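Local coordinates for truncated hemoglobin 4 (Chlamydomonas reinhardtii, PDB 6BME), which binds heme b in a 2-on-2 globin domain whose iron can be six-coordinate, and probably binds oxygen, at residues 13-18 against 95-100; 31-36 against 80-85; 47-52 against 88-93. All coordinates share one frame; numbering follows the deposited sequence.

Contact 1: residues 13-18 against 95-100; sequences VAATVD and KEMGVG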
loop_
_atom_site.group_PDB
_atom_site.type_symbol
_atom_site.label_atom_id
_atom_site.label_comp_id
_atom_site.label_asym_id
_atom_site.label_seq_id
_atom_site.Cartn_x
_atom_site.Cartn_y
_atom_site.Cartn_z
ATOM N N VAL A 13 12.348 8.245 4.430
ATOM C CA VAL A 13 11.552 7.020 4.371
ATOM C C VAL A 13 10.505 7.015 5.477
ATOM O O VAL A 13 9.313 6.820 5.224
ATOM C CB VAL A 13 12.454 5.779 4.455
ATOM C CG1 VAL A 13 11.607 4.534 4.604
ATOM C CG2 VAL A 13 13.345 5.683 3.233
ATOM N N ALA A 14 10.935 7.252 6.719
ATOM C CA ALA A 14 9.984 7.270 7.826
ATOM C C ALA A 14 8.962 8.385 7.650
ATOM O O ALA A 14 7.783 8.211 7.966
ATOM C CB ALA A 14 10.721 7.419 9.157
ATOM N N ALA A 15 9.400 9.540 7.138
ATOM C CA ALA A 15 8.468 10.636 6.908
ATOM C C ALA A 15 7.434 10.252 5.866
ATOM O O ALA A 15 6.248 10.553 6.026
ATOM C CB ALA A 15 9.221 11.894 6.477
ATOM N N THR A 16 7.863 9.575 4.798
ATOM C CA THR A 16 6.924 9.138 3.763
ATOM C C THR A 16 5.902 8.160 4.327
ATOM O O THR A 16 4.706 8.253 4.020
ATOM C CB THR A 16 7.682 8.496 2.601
ATOM O OG1 THR A 16 8.651 9.424 2.097
ATOM C CG2 THR A 16 6.716 8.092 1.475
ATOM N N VAL A 17 6.361 7.207 5.145
ATOM C CA VAL A 17 5.451 6.251 5.774
ATOM C C VAL A 17 4.409 6.977 6.624
ATOM O O VAL A 17 3.212 6.656 6.571
ATOM C CB VAL A 17 6.251 5.219 6.599
ATOM C CG1 VAL A 17 5.325 4.419 7.529
ATOM C CG2 VAL A 17 7.017 4.266 5.669
ATOM N N ASP A 18 4.838 7.977 7.403
ATOM C CA ASP A 18 3.899 8.707 8.254
ATOM C C ASP A 18 2.863 9.456 7.424
ATOM O O ASP A 18 1.663 9.416 7.728
ATOM C CB ASP A 18 4.653 9.662 9.181
ATOM C CG ASP A 18 5.104 8.984 10.470
ATOM O OD1 ASP A 18 4.803 7.781 10.651
ATOM O OD2 ASP A 18 5.760 9.653 11.297
ATOM N N LYS A 95 4.643 12.320 -4.019
ATOM C CA LYS A 95 4.731 13.664 -4.581
ATOM C C LYS A 95 4.927 14.707 -3.489
ATOM O O LYS A 95 5.730 15.636 -3.645
ATOM C CB LYS A 95 3.472 13.982 -5.395
ATOM C CG LYS A 95 3.227 13.031 -6.545
ATOM C CD LYS A 95 1.878 13.315 -7.199
ATOM C CE LYS A 95 1.519 12.261 -8.234
ATOM N NZ LYS A 95 0.134 12.477 -8.746
ATOM N N GLU A 96 4.186 14.584 -2.388
ATOM C CA GLU A 96 4.317 15.539 -1.291
ATOM C C GLU A 96 5.713 15.529 -0.683
ATOM O O GLU A 96 6.173 16.556 -0.166
ATOM C CB GLU A 96 3.272 15.245 -0.224
ATOM C CG GLU A 96 1.877 15.581 -0.716
ATOM C CD GLU A 96 0.802 15.156 0.244
ATOM O OE1 GLU A 96 1.120 14.953 1.440
ATOM O OE2 GLU A 96 -0.359 15.034 -0.205
ATOM N N MET A 97 6.398 14.396 -0.742
ATOM C CA MET A 97 7.762 14.283 -0.245
ATOM C C MET A 97 8.799 14.696 -1.286
ATOM O O MET A 97 10.001 14.534 -1.048
ATOM C CB MET A 97 8.016 12.854 0.227
ATOM C CG MET A 97 7.162 12.451 1.427
ATOM S SD MET A 97 7.567 13.389 2.910
ATOM C CE MET A 97 9.325 13.095 3.013
ATOM N N GLY A 98 8.364 15.226 -2.428
ATOM C CA GLY A 98 9.296 15.632 -3.458
ATOM C C GLY A 98 9.934 14.502 -4.231
ATOM O O GLY A 98 11.023 14.681 -4.770
ATOM N N VAL A 99 9.296 13.339 -4.298
ATOM C CA VAL A 99 9.817 12.237 -5.101
ATOM C C VAL A 99 9.549 12.520 -6.574
ATOM O O VAL A 99 8.476 13.004 -6.942
ATOM C CB VAL A 99 9.190 10.903 -4.657
ATOM C CG1 VAL A 99 9.634 9.772 -5.565
ATOM C CG2 VAL A 99 9.559 10.606 -3.205
ATOM N N GLY A 100 10.527 12.218 -7.427
ATOM C CA GLY A 100 10.439 12.586 -8.822
ATOM C C GLY A 100 9.597 11.641 -9.655
ATOM O O GLY A 100 9.188 10.566 -9.217
#

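Contact 2: residues 31-36 against 80-85; sequences EPFFRG and LTHFDK. With HEM (protoporphyrin IX containing Fe), chain C.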
loop_
_atom_site.group_PDB
_atom_site.type_symbol
_atom_site.label_atom_id
_atom_site.label_comp_id
_atom_site.label_asym_id
_atom_site.label_seq_id
_atom_site.Cartn_x
_atom_site.Cartn_y
_atom_site.Cartn_z
ATOM N N GLU A 31 -10.337 3.994 6.676
ATOM C CA GLU A 31 -10.056 3.784 8.094
ATOM C C GLU A 31 -10.762 2.569 8.691
ATOM O O GLU A 31 -10.115 1.835 9.458
ATOM C CB GLU A 31 -10.408 5.072 8.858
ATOM C CG GLU A 31 -10.337 4.970 10.371
ATOM C CD GLU A 31 -11.611 4.403 10.988
ATOM O OE1 GLU A 31 -12.712 4.625 10.437
ATOM O OE2 GLU A 31 -11.502 3.718 12.019
ATOM N N PRO A 32 -12.033 2.277 8.386
ATOM C CA PRO A 32 -12.673 1.131 9.047
ATOM C C PRO A 32 -11.954 -0.188 8.829
ATOM O O PRO A 32 -12.042 -1.053 9.704
ATOM C CB PRO A 32 -14.084 1.124 8.441
ATOM C CG PRO A 32 -14.345 2.564 8.152
ATOM C CD PRO A 32 -13.013 3.027 7.575
ATOM N N PHE A 33 -11.232 -0.371 7.715
ATOM C CA PHE A 33 -10.467 -1.606 7.530
ATOM C C PHE A 33 -9.307 -1.724 8.509
ATOM O O PHE A 33 -8.786 -2.826 8.704
ATOM C CB PHE A 33 -9.926 -1.712 6.101
ATOM C CG PHE A 33 -10.998 -1.919 5.072
ATOM C CD1 PHE A 33 -11.602 -3.163 4.932
ATOM C CD2 PHE A 33 -11.418 -0.871 4.265
ATOM C CE1 PHE A 33 -12.605 -3.372 3.993
ATOM C CE2 PHE A 33 -12.432 -1.057 3.328
ATOM C CZ PHE A 33 -13.024 -2.322 3.187
ATOM N N PHE A 34 -8.894 -0.628 9.133
ATOM C CA PHE A 34 -7.777 -0.669 10.070
ATOM C C PHE A 34 -8.215 -0.737 11.533
ATOM O O PHE A 34 -7.359 -0.828 12.424
ATOM C CB PHE A 34 -6.870 0.541 9.821
ATOM C CG PHE A 34 -6.300 0.565 8.425
ATOM C CD1 PHE A 34 -5.272 -0.291 8.072
ATOM C CD2 PHE A 34 -6.824 1.401 7.460
ATOM C CE1 PHE A 34 -4.763 -0.301 6.789
ATOM C CE2 PHE A 34 -6.318 1.412 6.180
ATOM C CZ PHE A 34 -5.283 0.558 5.841
ATOM N N ARG A 35 -9.518 -0.703 11.800
ATOM C CA ARG A 35 -10.019 -0.829 13.166
ATOM C C ARG A 35 -9.582 -2.151 13.787
ATOM O O ARG A 35 -9.769 -3.222 13.205
ATOM C CB ARG A 35 -11.545 -0.720 13.170
ATOM C CG ARG A 35 -12.014 0.693 12.889
ATOM C CD ARG A 35 -13.511 0.807 12.749
ATOM N NE ARG A 35 -13.855 2.154 12.302
ATOM C CZ ARG A 35 -15.095 2.604 12.164
ATOM N NH1 ARG A 35 -16.120 1.805 12.440
ATOM N NH2 ARG A 35 -15.303 3.850 11.746
ATOM N N GLY A 36 -9.000 -2.074 14.978
ATOM C CA GLY A 36 -8.536 -3.265 15.651
ATOM C C GLY A 36 -7.166 -3.757 15.234
ATOM O O GLY A 36 -6.659 -4.709 15.842
ATOM N N LEU A 80 -12.050 -2.873 -5.426
ATOM C CA LEU A 80 -11.121 -2.142 -6.278
ATOM C C LEU A 80 -11.150 -0.644 -5.997
ATOM O O LEU A 80 -10.134 0.040 -6.184
ATOM C CB LEU A 80 -11.446 -2.413 -7.750
ATOM C CG LEU A 80 -11.046 -3.784 -8.300
ATOM C CD1 LEU A 80 -11.534 -3.932 -9.714
ATOM C CD2 LEU A 80 -9.521 -3.994 -8.227
ATOM N N THR A 81 -12.301 -0.105 -5.588
ATOM C CA THR A 81 -12.340 1.309 -5.235
ATOM C C THR A 81 -11.441 1.566 -4.031
ATOM O O THR A 81 -10.709 2.557 -3.986
ATOM C CB THR A 81 -13.775 1.755 -4.942
ATOM O OG1 THR A 81 -14.632 1.390 -6.038
ATOM C CG2 THR A 81 -13.846 3.274 -4.764
ATOM N N HIS A 82 -11.463 0.663 -3.057
ATOM C CA HIS A 82 -10.566 0.818 -1.921
ATOM C C HIS A 82 -9.109 0.742 -2.365
ATOM O O HIS A 82 -8.291 1.578 -1.955
ATOM C CB HIS A 82 -10.879 -0.239 -0.868
ATOM C CG HIS A 82 -12.282 -0.167 -0.350
ATOM N ND1 HIS A 82 -13.106 -1.267 -0.281
ATOM C CD2 HIS A 82 -13.010 0.878 0.107
ATOM C CE1 HIS A 82 -14.277 -0.907 0.212
ATOM N NE2 HIS A 82 -14.249 0.391 0.445
ATOM N N PHE A 83 -8.774 -0.236 -3.224
ATOM C CA PHE A 83 -7.402 -0.361 -3.724
ATOM C C PHE A 83 -6.955 0.911 -4.429
ATOM O O PHE A 83 -5.827 1.382 -4.234
ATOM C CB PHE A 83 -7.267 -1.545 -4.685
ATOM C CG PHE A 83 -5.901 -1.638 -5.336
ATOM C CD1 PHE A 83 -5.605 -0.916 -6.492
ATOM C CD2 PHE A 83 -4.902 -2.428 -4.776
ATOM C CE1 PHE A 83 -4.345 -0.980 -7.072
ATOM C CE2 PHE A 83 -3.638 -2.509 -5.354
ATOM C CZ PHE A 83 -3.356 -1.781 -6.501
ATOM N N ASP A 84 -7.810 1.445 -5.311
ATOM C CA ASP A 84 -7.435 2.637 -6.063
ATOM C C ASP A 84 -7.260 3.845 -5.154
ATOM O O ASP A 84 -6.495 4.760 -5.489
ATOM C CB ASP A 84 -8.476 2.933 -7.146
ATOM C CG ASP A 84 -8.491 1.879 -8.239
ATOM O OD1 ASP A 84 -7.463 1.190 -8.406
ATOM O OD2 ASP A 84 -9.526 1.732 -8.936
ATOM N N LYS A 85 -7.987 3.892 -4.030
ATOM C CA LYS A 85 -7.827 5.014 -3.109
ATOM C C LYS A 85 -6.517 4.893 -2.335
ATOM O O LYS A 85 -5.794 5.883 -2.175
ATOM C CB LYS A 85 -9.026 5.096 -2.155
ATOM C CG LYS A 85 -9.231 6.473 -1.510
ATOM C CD LYS A 85 -9.659 7.534 -2.556
ATOM C CE LYS A 85 -9.687 8.935 -1.957
ATOM N NZ LYS A 85 -10.728 9.022 -0.881
HETATM C CHA HEM C . -1.892 -6.086 5.669
HETATM C CHB HEM C . 0.672 -4.658 1.830
HETATM C CHC HEM C . -3.455 -3.147 -0.203
HETATM C CHD HEM C . -5.420 -3.062 4.204
HETATM C C1A HEM C . -0.813 -5.895 4.834
HETATM C C2A HEM C . 0.575 -6.290 5.040
HETATM C C3A HEM C . 1.264 -5.871 3.961
HETATM C C4A HEM C . 0.356 -5.211 3.051
HETATM C CMA HEM C . 2.767 -6.040 3.660
HETATM C CAA HEM C . 1.161 -7.062 6.264
HETATM C CBA HEM C . 0.970 -6.292 7.572
HETATM C CGA HEM C . 1.720 -6.918 8.734
HETATM O O1A HEM C . 1.427 -8.099 9.102
HETATM O O2A HEM C . 2.599 -6.207 9.304
HETATM C C1B HEM C . -0.248 -4.246 0.886
HETATM C C2B HEM C . -0.020 -4.077 -0.536
HETATM C C3B HEM C . -1.176 -3.672 -1.082
HETATM C C4B HEM C . -2.151 -3.544 -0.027
HETATM C CMB HEM C . 1.309 -4.356 -1.276
HETATM C CAB HEM C . -1.508 -3.324 -2.554
HETATM C CBB HEM C . -0.598 -2.960 -3.456
HETATM C C1C HEM C . -4.321 -2.900 0.830
HETATM C C2C HEM C . -5.573 -2.210 0.726
HETATM C C3C HEM C . -6.123 -2.151 1.936
HETATM C C4C HEM C . -5.233 -2.836 2.858
HETATM C CMC HEM C . -6.136 -1.615 -0.583
HETATM C CAC HEM C . -7.469 -1.470 2.249
HETATM C CBC HEM C . -7.653 -0.823 3.403
HETATM C C1D HEM C . -4.672 -3.945 4.964
HETATM C C2D HEM C . -4.990 -4.414 6.298
HETATM C C3D HEM C . -4.017 -5.233 6.694
HETATM C C4D HEM C . -3.046 -5.326 5.631
HETATM C CMD HEM C . -6.233 -3.992 7.099
HETATM C CAD HEM C . -3.878 -5.968 8.060
HETATM C CBD HEM C . -4.759 -7.209 8.087
HETATM C CGD HEM C . -4.615 -7.831 9.457
HETATM O O1D HEM C . -3.479 -7.849 9.996
HETATM O O2D HEM C . -5.632 -8.322 9.997
HETATM N NA HEM C . -0.893 -5.235 3.630
HETATM N NB HEM C . -1.565 -3.916 1.164
HETATM N NC HEM C . -4.152 -3.276 2.139
HETATM N ND HEM C . -3.477 -4.535 4.579
HETATM FE FE HEM C . -2.524 -4.217 2.880
#

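Contact 3: residues 47-52 against 88-93; sequences NRFLAY and GHFVDS. With HEM (protoporphyrin IX containing Fe), chain C; SO4 (sulfate ion), chain D.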
loop_
_atom_site.group_PDB
_atom_site.type_symbol
_atom_site.label_atom_id
_atom_site.label_comp_id
_atom_site.label_asym_id
_atom_site.label_seq_id
_atom_site.Cartn_x
_atom_site.Cartn_y
_atom_site.Cartn_z
ATOM N N ASN A 47 5.610 0.197 5.741
ATOM C CA ASN A 47 7.006 0.082 5.333
ATOM C C ASN A 47 7.197 -0.981 4.263
ATOM O O ASN A 47 7.971 -0.785 3.323
ATOM C CB ASN A 47 7.883 -0.223 6.546
ATOM C CG ASN A 47 8.332 1.032 7.239
ATOM O OD1 ASN A 47 9.231 1.706 6.760
ATOM N ND2 ASN A 47 7.687 1.373 8.346
ATOM N N ARG A 48 6.524 -2.127 4.400
ATOM C CA ARG A 48 6.679 -3.184 3.407
ATOM C C ARG A 48 5.981 -2.815 2.096
ATOM O O ARG A 48 6.473 -3.144 1.009
ATOM C CB ARG A 48 6.143 -4.503 3.968
ATOM C CG ARG A 48 6.761 -5.724 3.303
ATOM C CD ARG A 48 6.384 -7.021 3.991
ATOM N NE ARG A 48 7.217 -8.115 3.494
ATOM C CZ ARG A 48 6.975 -9.403 3.717
ATOM N NH1 ARG A 48 5.911 -9.779 4.423
ATOM N NH2 ARG A 48 7.790 -10.315 3.221
ATOM N N PHE A 49 4.844 -2.115 2.189
ATOM C CA PHE A 49 4.149 -1.603 1.004
ATOM C C PHE A 49 5.071 -0.692 0.208
ATOM O O PHE A 49 5.227 -0.843 -1.012
ATOM C CB PHE A 49 2.881 -0.854 1.452
ATOM C CG PHE A 49 1.970 -0.388 0.331
ATOM C CD1 PHE A 49 2.375 0.587 -0.576
ATOM C CD2 PHE A 49 0.667 -0.856 0.254
ATOM C CE1 PHE A 49 1.519 1.028 -1.596
ATOM C CE2 PHE A 49 -0.194 -0.426 -0.754
ATOM C CZ PHE A 49 0.237 0.524 -1.680
ATOM N N LEU A 50 5.708 0.256 0.898
ATOM C CA LEU A 50 6.636 1.171 0.246
ATOM C C LEU A 50 7.819 0.419 -0.355
ATOM O O LEU A 50 8.225 0.681 -1.492
ATOM C CB LEU A 50 7.102 2.221 1.258
ATOM C CG LEU A 50 8.220 3.177 0.844
ATOM C CD1 LEU A 50 7.795 4.009 -0.356
ATOM C CD2 LEU A 50 8.553 4.079 2.021
ATOM N N ALA A 51 8.394 -0.519 0.403
ATOM C CA ALA A 51 9.503 -1.308 -0.124
ATOM C C ALA A 51 9.078 -2.097 -1.364
ATOM O O ALA A 51 9.808 -2.144 -2.363
ATOM C CB ALA A 51 10.037 -2.239 0.968
ATOM N N TYR A 52 7.883 -2.699 -1.325
ATOM C CA TYR A 52 7.382 -3.475 -2.458
ATOM C C TYR A 52 7.201 -2.608 -3.699
ATOM O O TYR A 52 7.584 -3.005 -4.807
ATOM C CB TYR A 52 6.057 -4.149 -2.085
ATOM C CG TYR A 52 5.524 -5.054 -3.170
ATOM C CD1 TYR A 52 6.072 -6.315 -3.382
ATOM C CD2 TYR A 52 4.477 -4.644 -3.992
ATOM C CE1 TYR A 52 5.591 -7.144 -4.385
ATOM C CE2 TYR A 52 3.991 -5.469 -4.994
ATOM C CZ TYR A 52 4.549 -6.714 -5.182
ATOM O OH TYR A 52 4.067 -7.530 -6.175
ATOM N N GLY A 88 -3.784 5.739 -4.772
ATOM C CA GLY A 88 -3.711 7.183 -4.975
ATOM C C GLY A 88 -3.074 7.908 -3.799
ATOM O O GLY A 88 -2.244 8.803 -3.982
ATOM N N HIS A 89 -3.457 7.540 -2.572
ATOM C CA HIS A 89 -2.807 8.149 -1.417
ATOM C C HIS A 89 -1.316 7.864 -1.412
ATOM O O HIS A 89 -0.522 8.718 -0.998
ATOM C CB HIS A 89 -3.425 7.651 -0.111
ATOM C CG HIS A 89 -4.800 8.185 0.152
ATOM N ND1 HIS A 89 -5.125 9.516 0.001
ATOM C CD2 HIS A 89 -5.934 7.562 0.559
ATOM C CE1 HIS A 89 -6.401 9.690 0.306
ATOM N NE2 HIS A 89 -6.912 8.520 0.655
ATOM N N PHE A 90 -0.911 6.683 -1.878
ATOM C CA PHE A 90 0.510 6.360 -1.888
ATOM C C PHE A 90 1.280 7.283 -2.829
ATOM O O PHE A 90 2.305 7.863 -2.447
ATOM C CB PHE A 90 0.724 4.898 -2.268
ATOM C CG PHE A 90 2.162 4.491 -2.248
ATOM C CD1 PHE A 90 2.841 4.345 -1.036
ATOM C CD2 PHE A 90 2.843 4.278 -3.423
ATOM C CE1 PHE A 90 4.171 3.979 -1.014
ATOM C CE2 PHE A 90 4.184 3.910 -3.408
ATOM C CZ PHE A 90 4.845 3.766 -2.214
ATOM N N VAL A 91 0.806 7.437 -4.069
ATOM C CA VAL A 91 1.553 8.282 -4.996
ATOM C C VAL A 91 1.463 9.742 -4.566
ATOM O O VAL A 91 2.432 10.490 -4.708
ATOM C CB VAL A 91 1.085 8.079 -6.450
ATOM C CG1 VAL A 91 1.256 6.633 -6.851
ATOM C CG2 VAL A 91 -0.364 8.507 -6.623
ATOM N N ASP A 92 0.331 10.161 -3.993
ATOM C CA ASP A 92 0.256 11.507 -3.436
ATOM C C ASP A 92 1.300 11.700 -2.345
ATOM O O ASP A 92 1.915 12.765 -2.253
ATOM C CB ASP A 92 -1.143 11.784 -2.885
ATOM C CG ASP A 92 -2.208 11.824 -3.972
ATOM O OD1 ASP A 92 -1.863 11.733 -5.172
ATOM O OD2 ASP A 92 -3.396 11.939 -3.614
ATOM N N SER A 93 1.505 10.683 -1.497
ATOM C CA SER A 93 2.539 10.785 -0.470
ATOM C C SER A 93 3.904 10.990 -1.098
ATOM O O SER A 93 4.674 11.846 -0.653
ATOM C CB SER A 93 2.547 9.536 0.411
ATOM O OG SER A 93 1.269 9.318 0.971
HETATM C CHA HEM C . -1.892 -6.086 5.669
HETATM C CHB HEM C . 0.672 -4.658 1.830
HETATM C CHC HEM C . -3.455 -3.147 -0.203
HETATM C CHD HEM C . -5.420 -3.062 4.204
HETATM C C1A HEM C . -0.813 -5.895 4.834
HETATM C C2A HEM C . 0.575 -6.290 5.040
HETATM C C3A HEM C . 1.264 -5.871 3.961
HETATM C C4A HEM C . 0.356 -5.211 3.051
HETATM C CMA HEM C . 2.767 -6.040 3.660
HETATM C CAA HEM C . 1.161 -7.062 6.264
HETATM C CBA HEM C . 0.970 -6.292 7.572
HETATM C CGA HEM C . 1.720 -6.918 8.734
HETATM O O1A HEM C . 1.427 -8.099 9.102
HETATM O O2A HEM C . 2.599 -6.207 9.304
HETATM C C1B HEM C . -0.248 -4.246 0.886
HETATM C C2B HEM C . -0.020 -4.077 -0.536
HETATM C C3B HEM C . -1.176 -3.672 -1.082
HETATM C C4B HEM C . -2.151 -3.544 -0.027
HETATM C CMB HEM C . 1.309 -4.356 -1.276
HETATM C CAB HEM C . -1.508 -3.324 -2.554
HETATM C CBB HEM C . -0.598 -2.960 -3.456
HETATM C C1C HEM C . -4.321 -2.900 0.830
HETATM C C2C HEM C . -5.573 -2.210 0.726
HETATM C C3C HEM C . -6.123 -2.151 1.936
HETATM C C4C HEM C . -5.233 -2.836 2.858
HETATM C CMC HEM C . -6.136 -1.615 -0.583
HETATM C CAC HEM C . -7.469 -1.470 2.249
HETATM C CBC HEM C . -7.653 -0.823 3.403
HETATM C C1D HEM C . -4.672 -3.945 4.964
HETATM C C2D HEM C . -4.990 -4.414 6.298
HETATM C C3D HEM C . -4.017 -5.233 6.694
HETATM C C4D HEM C . -3.046 -5.326 5.631
HETATM C CMD HEM C . -6.233 -3.992 7.099
HETATM C CAD HEM C . -3.878 -5.968 8.060
HETATM C CBD HEM C . -4.759 -7.209 8.087
HETATM C CGD HEM C . -4.615 -7.831 9.457
HETATM O O1D HEM C . -3.479 -7.849 9.996
HETATM O O2D HEM C . -5.632 -8.322 9.997
HETATM N NA HEM C . -0.893 -5.235 3.630
HETATM N NB HEM C . -1.565 -3.916 1.164
HETATM N NC HEM C . -4.152 -3.276 2.139
HETATM N ND HEM C . -3.477 -4.535 4.579
HETATM FE FE HEM C . -2.524 -4.217 2.880
HETATM S S SO4 D . 10.843 -8.768 2.628
HETATM O O1 SO4 D . 11.929 -8.184 1.861
HETATM O O2 SO4 D . 11.398 -9.595 3.706
HETATM O O3 SO4 D . 10.041 -9.644 1.768
HETATM O O4 SO4 D . 10.022 -7.692 3.187
#

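Contact 1: residues 13-18 against 95-100
Met-97 lays its CG against Thr-16 OG1 at 3.4 Å and curls its methyl end back along helix 10-25 to Ala-15. The curl has a clear torsional cause: chi2 and chi3 are both bent (-66° and -54°), so the thioether folds over instead of running straight out, and Met-97 CE settles 3.7 Å from Ala-15 CB. The same methyl stays 3.8 Å from Thr-16 OG1, and the threonine hydroxyl is therefore touched by carbon at two points of one side chain. No hydrogen bond crosses here; these are van der Waals touches, and Thr-16 OG1 finds its polar partner in Ala-12 O, one turn earlier in its own helix. In the globin fold of truncated hemoglobins this is where the first long helix, 10-25, meets the C-terminal end of helix 80-96. That end is a Schellman motif: Gly-98, with a phi of 74°, is its C-prime residue, Gly-98 N binds Lys-95 O at 2.9 Å, and Val-99 N reaches back to Leu-94 O. Met-97 is the first residue to leave helical angles, and its CA lies 6.6 Å from that of Thr-16. Val-19, one turn further along helix 10-25 from Ala-15, also touches the methionine, while Leu-94, on helix 80-96, touches Thr-16. Alongside, Glu-96 OE2 forms a salt bridge with Lys-23 NZ, a second tie between the same two helices.

Contact 2: residues 31-36 against 80-85
Phe-33 and His-82 form a T-shaped (edge-to-face) pair that joins the loop before helix 39-53 to the start of helix 80-96, at the rim of the heme pocket of this truncated globin. The ring centroids are 4.7 Å apart and the planes stand at 69°. Phe-33 holds CG anti to its carbonyl carbon (chi1 -69°), which carries the ring toward the helix. The phenyl edge does the touching: Phe-33 CE2 lies over the centre of the imidazole face, and Phe-33 CZ comes to 3.5 Å from His-82 CE1. Replacing His-82 with an alanine is likely to leave this phenyl edge without the ring face it meets and to open a gap between loop and helix. On its heme side, Phe-33 CB meets the vinyl carbon CBC of the heme at 3.6 Å. Phe-34 CZ touches the same CBC at 3.7 Å, while Phe-83 CE2 reaches the other vinyl group, 3.6 Å from heme CAB. Further out, Leu-78 packs on Phe-33, and Asn-79 OD1 accepts a hydrogen bond from His-82 N, tying down the first turn of the helix. The loop has its own brace in a side-on, two-nitrogen salt bridge: Arg-35 NH2 binds Glu-31 OE1, and Arg-35 NE binds Glu-31 OE2 at 2.8 Å with an N-H...O angle of 166°.

Contact 3: residues 47-52 against 88-93
His-89 O accepts two bonds from Ser-93, at 2.7 Å from Ser-93 OG and 2.9 Å from Ser-93 N, which arrive from opposite faces of the carbonyl plane. Both bonds stay within helix 80-96; across to helix 39-53 it is Phe-90, next to His-89, that makes the contact. Phe-49 CE1 stands over one face of the Phe-90 ring, offset toward its rim and 3.6 Å from Phe-90 CG; the planes meet obliquely at 53°. Leu-50 comes from another direction, setting its CD1 at the edge of that ring, 3.5 Å from Phe-90 CZ. With CG anti to the backbone N (chi1 -174°), the Phe-49 ring also reaches the heme, its CD2 3.4 Å from heme C2B, so one phenyl bridges helix 80-96 and the porphyrin close to the iron-binding Lys-45. Arg-48 continues along the heme edge, CB at heme CMA. Its NH2 donates almost straight (176°) to sulfate O3 at 2.8 Å, and its NE to O4; the ion probably came from the crystallisation liquor. Phe-20 of helix 10-25 meets both phenyl rings, edge-to-face with Phe-90, and Leu-111 of helix 101-114 packs on both Phe-49 and Phe-90.

From the N terminus, helix 10-25 supplies the first half of contact 1, whose partner at 95-100 lies 77 residues on; this closes the widest of the three loops. Inside it, residues 31-36 pair with 80-85 in contact 2 and residues 47-52 with 88-93 in contact 3. These two cross, because their segments alternate along the chain, and both are nested within contact 1. Helix 80-96 serves all three, meeting the loop before helix 39-53, helix 39-53 itself and helix 10-25 in turn. Contacts 2 and 3 both reach the heme. Contact 1 sits away from it but touches contact 3 directly, Val-17 CG2 lying 3.6 Å from Asn-47 OD1.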